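Local coordinates for protein glycosyl hydrolase, BNR repeat (Ralstonia eutropha, PDB 3B7F) that possibly acts as a glycosyl hydrolase and is built as a seven-bladed beta-propeller with BNR repeats, at residues A[68-73]-A[91-96]; A[247-250]-A[255-258]. All coordinates share one frame; numbering follows the deposited sequence. Where two conformers were deposited one is given.

The two contacts lie in different blades of the seven-bladed beta-propeller. They come in series along the chain: contact 1 closes before contact 2 opens. Contact 1 joins strand 70-75 to the stretch leading into strand 94-95, an edge strand of its four-stranded antiparallel blade. Contact 2 pairs strands 246-251 and 254-259, the two inner strands of another such blade. Their centres are 31 Å apart, on opposite sides of the chain's centre, and their nearest atoms stay about 20 Å apart. Contact 1 is side-chain packing around a tryptophan, while contact 2 is a hydrogen-bonded hairpin. Each lies within a single blade, and both also touch residues of another blade.

Contact 1 of 2, residues A[68-73]-A[91-96]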
loop_
_atom_site.group_PDB
_atom_site.type_symbol
_atom_site.label_atom_id
_atom_site.label_comp_id
_atom_site.label_asym_id
_atom_site.label_seq_id
_atom_site.Cartn_x
_atom_site.Cartn_y
_atom_site.Cartn_z
ATOM N N GLU A 68 11.024 15.876 6.996
ATOM C CA GLU A 68 12.447 15.669 6.784
ATOM C C GLU A 68 12.859 14.187 7.009
ATOM O O GLU A 68 13.911 13.758 6.579
ATOM C CB GLU A 68 13.253 16.672 7.651
ATOM C CG GLU A 68 13.241 16.525 9.203
ATOM C CD GLU A 68 12.026 17.084 9.985
ATOM O OE1 GLU A 68 10.941 17.383 9.424
ATOM O OE2 GLU A 68 12.186 17.205 11.219
ATOM N N ARG A 69 12.008 13.406 7.685
ATOM C CA ARG A 69 12.275 11.998 7.965
ATOM C C ARG A 69 11.623 11.049 6.954
ATOM O O ARG A 69 10.447 11.239 6.602
ATOM C CB ARG A 69 11.803 11.654 9.379
ATOM C CG ARG A 69 12.568 12.408 10.447
ATOM C CD ARG A 69 12.185 11.947 11.837
ATOM N NE ARG A 69 12.921 12.641 12.897
ATOM C CZ ARG A 69 14.133 12.307 13.360
ATOM N NH1 ARG A 69 14.861 11.318 12.824
ATOM N NH2 ARG A 69 14.653 13.021 14.363
HETATM N N MSE A 70 12.402 10.060 6.480
HETATM C CA MSE A 70 11.938 9.028 5.562
HETATM C C MSE A 70 12.537 7.683 5.901
HETATM O O MSE A 70 13.677 7.615 6.364
HETATM C CB MSE A 70 12.355 9.297 4.134
HETATM C CG MSE A 70 11.953 10.620 3.551
HETATM SE SE MSE A 70 12.284 10.536 1.619
HETATM C CE MSE A 70 11.737 12.344 1.306
ATOM N N LEU A 71 11.752 6.626 5.656
ATOM C CA LEU A 71 12.171 5.231 5.823
ATOM C C LEU A 71 12.027 4.536 4.487
ATOM O O LEU A 71 11.163 4.887 3.698
ATOM C CB LEU A 71 11.395 4.482 6.909
ATOM C CG LEU A 71 11.621 4.918 8.383
ATOM C CD1 LEU A 71 10.994 3.916 9.327
ATOM C CD2 LEU A 71 13.097 5.101 8.762
HETATM N N MSE A 72 12.931 3.595 4.244
HETATM C CA MSE A 72 13.015 2.823 3.024
HETATM C C MSE A 72 13.281 1.341 3.350
HETATM O O MSE A 72 14.328 1.029 3.869
HETATM C CB MSE A 72 14.153 3.376 2.177
HETATM C CG MSE A 72 14.478 2.535 0.946
HETATM SE SE MSE A 72 16.043 3.104 0.049
HETATM C CE MSE A 72 15.597 4.904 -0.413
ATOM N N ALA A 73 12.321 0.461 3.065
ATOM C CA ALA A 73 12.458 -0.990 3.241
ATOM C C ALA A 73 13.297 -1.527 2.059
ATOM O O ALA A 73 12.982 -1.286 0.881
ATOM C CB ALA A 73 11.053 -1.654 3.316
ATOM N N GLY A 91 18.686 13.014 1.803
ATOM C CA GLY A 91 20.081 13.305 1.479
ATOM C C GLY A 91 21.139 12.374 2.055
ATOM O O GLY A 91 22.298 12.409 1.633
ATOM N N ASN A 92 20.777 11.599 3.063
ATOM C CA ASN A 92 21.657 10.639 3.701
ATOM C C ASN A 92 20.782 9.481 4.158
ATOM O O ASN A 92 19.664 9.704 4.637
ATOM C CB ASN A 92 22.360 11.233 4.919
ATOM C CG ASN A 92 23.504 12.191 4.569
ATOM O OD1 ASN A 92 24.304 11.933 3.672
ATOM N ND2 ASN A 92 23.614 13.279 5.336
ATOM N N TRP A 93 21.290 8.260 4.040
ATOM C CA TRP A 93 20.559 7.064 4.443
ATOM C C TRP A 93 21.446 6.240 5.379
ATOM O O TRP A 93 22.631 6.095 5.123
ATOM C CB TRP A 93 20.113 6.278 3.211
ATOM C CG TRP A 93 19.111 7.044 2.337
ATOM C CD1 TRP A 93 19.396 7.812 1.241
ATOM C CD2 TRP A 93 17.686 7.098 2.499
ATOM N NE1 TRP A 93 18.248 8.335 0.711
ATOM C CE2 TRP A 93 17.181 7.917 1.461
ATOM C CE3 TRP A 93 16.786 6.517 3.403
ATOM C CZ2 TRP A 93 15.814 8.184 1.316
ATOM C CZ3 TRP A 93 15.431 6.793 3.269
ATOM C CH2 TRP A 93 14.957 7.604 2.220
ATOM N N THR A 94 20.879 5.762 6.485
ATOM C CA THR A 94 21.603 4.926 7.448
ATOM C C THR A 94 20.798 3.663 7.682
ATOM O O THR A 94 19.596 3.730 7.917
ATOM C CB THR A 94 21.844 5.642 8.791
ATOM O OG1 THR A 94 22.469 6.902 8.552
ATOM C CG2 THR A 94 22.749 4.807 9.702
ATOM N N GLU A 95 21.466 2.521 7.583
ATOM C CA GLU A 95 20.844 1.219 7.843
ATOM C C GLU A 95 20.443 1.096 9.320
ATOM O O GLU A 95 21.071 1.712 10.180
ATOM C CB GLU A 95 21.748 0.028 7.392
ATOM C CG GLU A 95 23.043 -0.292 8.197
ATOM C CD GLU A 95 24.144 0.778 8.133
ATOM O OE1 GLU A 95 24.121 1.644 7.213
ATOM O OE2 GLU A 95 25.032 0.753 9.026
ATOM N N ALA A 96 19.393 0.308 9.580
ATOM C CA ALA A 96 18.883 0.041 10.938
ATOM C C ALA A 96 19.969 -0.549 11.822
ATOM O O ALA A 96 20.752 -1.376 11.349
ATOM C CB ALA A 96 17.669 -0.919 10.904
#
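W93 sets the six-membered part of its indole between the selenomethionines M70 and M72. The side-chain contacts are apolar. The methyl CE of M72 lies over one ring face, 3.8 Å from the centroid of the W93 six-membered ring and 13° off the normal, a CH-pi contact. Its nearest ring atom is CZ2 of W93, 3.7 Å from M72 CE. A bend at chi3 (-60°) turns this methyl back over the ring. M70 meets the indole differently. Its CB approaches W93 CH2 obliquely, at 3.6 Å.

Both residues also make Met-aromatic contacts. SE of M72 stands farther off above the same face, 4.8 Å from the centroid of the W93 six-membered ring. SE of M70 is 5.2 Å from the same W93 centroid, in an oblique position. Extended beyond CG, the M70 chain passes the rim at CH2 and carries its methyl CE off the ring.

The backbone also reaches the rim. M70 O is 3.7 Å from W93 CZ3, and C of L71 lies near the indole plane. Strand 81-86 separates the two segments in the sheet. F35, from another blade, touches both M72 and W93, so the cluster also packs between blades. Between the two segments, dispersion and Met-aromatic contacts hold the indole, with selenium probably standing in for natural sulfur.

Contact 2 of 2, residues A[247-250]-A[255-258]; sequences LYQQ and IYRM. With EDO (1,2-ethanediol), chain J.
R257 lays its aliphatic chain across the ring of Y248, its partner in a non-hydrogen-bonded antiparallel pair. CG of R257 is 3.9 Å from the centroid of the Y248 ring, over the face, a CH-pi contact. The arginine is extended from CG to NE, with CG anti to the backbone N (chi1 -176°). This carries NE to the tyrosine hydroxyl. The bond from R257 NE to Y248 OH is weak, at 3.4 Å and 141°; the hydroxyl's stronger partner is P290 O. The guanidinium plane is turned 77° from the ring, and the hydroxyl meets its edge. On the same sheet face, Q250 OE1 lies 3.7 Å from CG1 of I255.

The other face carries L247, M258, Q249 and Y256. There CG of Q249 packs against CB of Y256 at 3.9 Å, the two side chains side by side.

Four backbone hydrogen bonds fix this register. L247 and M258 exchange two, and so do Q249 and Y256.

Strands 246-251 and 254-259 are the middle pair of a propeller blade, flanked by 234-239 and 264-266. W265 packs on L247, Q249, Y256 and M258. Q250 NE2 bonds D278 O. R257 NH2 donates to O1 of an ethanediol, probably from the crystallisation liquor, at 3.2 Å; D259 binds the same molecule.

The backbone ladder thus carries the pairing. The ring face restrains the arginine's aliphatic chain, the weak NE bond adds little, and the guanidinium can still bond a small solvent-like molecule.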
loop_
_atom_site.group_PDB
_atom_site.type_symbol
_atom_site.label_atom_id
_atom_site.label_comp_id
_atom_site.label_asym_id
_atom_site.label_seq_id
_atom_site.Cartn_x
_atom_site.Cartn_y
_atom_site.Cartn_z
ATOM N N LEU A 247 -13.438 2.254 5.553
ATOM C CA LEU A 247 -12.301 1.507 5.021
ATOM C C LEU A 247 -12.650 1.025 3.613
ATOM O O LEU A 247 -13.807 0.712 3.324
ATOM C CB LEU A 247 -11.934 0.290 5.888
ATOM C CG LEU A 247 -11.125 0.515 7.176
ATOM C CD1 LEU A 247 -11.769 1.521 8.074
ATOM C CD2 LEU A 247 -10.954 -0.808 7.910
ATOM N N TYR A 248 -11.660 1.032 2.731
ATOM C CA TYR A 248 -11.814 0.487 1.382
ATOM C C TYR A 248 -10.732 -0.548 1.179
ATOM O O TYR A 248 -9.663 -0.461 1.784
ATOM C CB TYR A 248 -11.727 1.551 0.303
ATOM C CG TYR A 248 -12.909 2.521 0.232
ATOM C CD1 TYR A 248 -12.912 3.696 0.972
ATOM C CD2 TYR A 248 -13.980 2.294 -0.641
ATOM C CE1 TYR A 248 -13.960 4.605 0.875
ATOM C CE2 TYR A 248 -15.021 3.210 -0.760
ATOM C CZ TYR A 248 -15.008 4.362 0.015
ATOM O OH TYR A 248 -16.031 5.286 -0.058
ATOM N N GLN A 249 -11.030 -1.590 0.406
ATOM C CA GLN A 249 -9.969 -2.522 0.041
ATOM C C GLN A 249 -10.096 -3.043 -1.378
ATOM O O GLN A 249 -11.202 -3.178 -1.904
ATOM C CB GLN A 249 -9.846 -3.714 1.025
ATOM C CG GLN A 249 -11.034 -4.674 1.077
ATOM C CD GLN A 249 -10.668 -6.036 1.602
ATOM O OE1 GLN A 249 -9.821 -6.702 1.029
ATOM N NE2 GLN A 249 -11.333 -6.482 2.676
ATOM N N GLN A 250 -8.937 -3.293 -1.991
ATOM C CA GLN A 250 -8.828 -4.029 -3.242
ATOM C C GLN A 250 -8.402 -5.410 -2.756
ATOM O O GLN A 250 -7.381 -5.552 -2.104
ATOM C CB GLN A 250 -7.772 -3.456 -4.188
ATOM C CG GLN A 250 -7.568 -4.289 -5.427
ATOM C CD GLN A 250 -8.784 -4.394 -6.364
ATOM O OE1 GLN A 250 -8.967 -3.544 -7.239
ATOM N NE2 GLN A 250 -9.554 -5.490 -6.249
ATOM N N ILE A 255 -13.486 -5.350 -5.002
ATOM C CA ILE A 255 -13.337 -4.037 -4.386
ATOM C C ILE A 255 -14.444 -3.985 -3.344
ATOM O O ILE A 255 -15.599 -4.277 -3.670
ATOM C CB ILE A 255 -13.495 -2.854 -5.357
ATOM C CG1 ILE A 255 -12.542 -2.989 -6.563
ATOM C CG2 ILE A 255 -13.271 -1.527 -4.591
ATOM C CD1 ILE A 255 -12.933 -2.088 -7.775
ATOM N N TYR A 256 -14.083 -3.638 -2.113
ATOM C CA TYR A 256 -15.021 -3.562 -1.023
ATOM C C TYR A 256 -14.921 -2.263 -0.252
ATOM O O TYR A 256 -13.869 -1.654 -0.179
ATOM C CB TYR A 256 -14.779 -4.701 -0.009
ATOM C CG TYR A 256 -14.986 -6.084 -0.555
ATOM C CD1 TYR A 256 -13.960 -6.736 -1.243
ATOM C CD2 TYR A 256 -16.199 -6.738 -0.410
ATOM C CE1 TYR A 256 -14.145 -8.013 -1.774
ATOM C CE2 TYR A 256 -16.393 -8.010 -0.938
ATOM C CZ TYR A 256 -15.352 -8.642 -1.627
ATOM O OH TYR A 256 -15.522 -9.894 -2.163
ATOM N N ARG A 257 -16.039 -1.909 0.378
ATOM C CA ARG A 257 -16.156 -0.771 1.265
ATOM C C ARG A 257 -16.771 -1.274 2.578
ATOM O O ARG A 257 -17.720 -2.057 2.568
ATOM C CB ARG A 257 -17.043 0.308 0.666
ATOM C CG ARG A 257 -17.135 1.569 1.513
ATOM C CD ARG A 257 -18.164 2.504 0.961
ATOM N NE ARG A 257 -18.329 3.681 1.823
ATOM C CZ ARG A 257 -19.158 3.792 2.860
ATOM N NH1 ARG A 257 -19.904 2.777 3.287
ATOM N NH2 ARG A 257 -19.193 4.930 3.522
HETATM N N MSE A 258 -16.216 -0.821 3.693
HETATM C CA MSE A 258 -16.775 -1.102 5.016
HETATM C C MSE A 258 -16.927 0.179 5.830
HETATM O O MSE A 258 -15.995 0.965 5.947
HETATM C CB MSE A 258 -15.902 -2.072 5.820
HETATM C CG MSE A 258 -16.379 -2.280 7.266
HETATM SE SE MSE A 258 -15.299 -3.386 8.375
HETATM C CE MSE A 258 -15.702 -5.103 7.712
HETATM C C1 EDO J . -22.798 4.840 5.249
HETATM O O1 EDO J . -21.457 4.723 5.773
HETATM C C2 EDO J . -23.126 3.796 4.159
HETATM O O2 EDO J . -22.870 2.427 4.561
#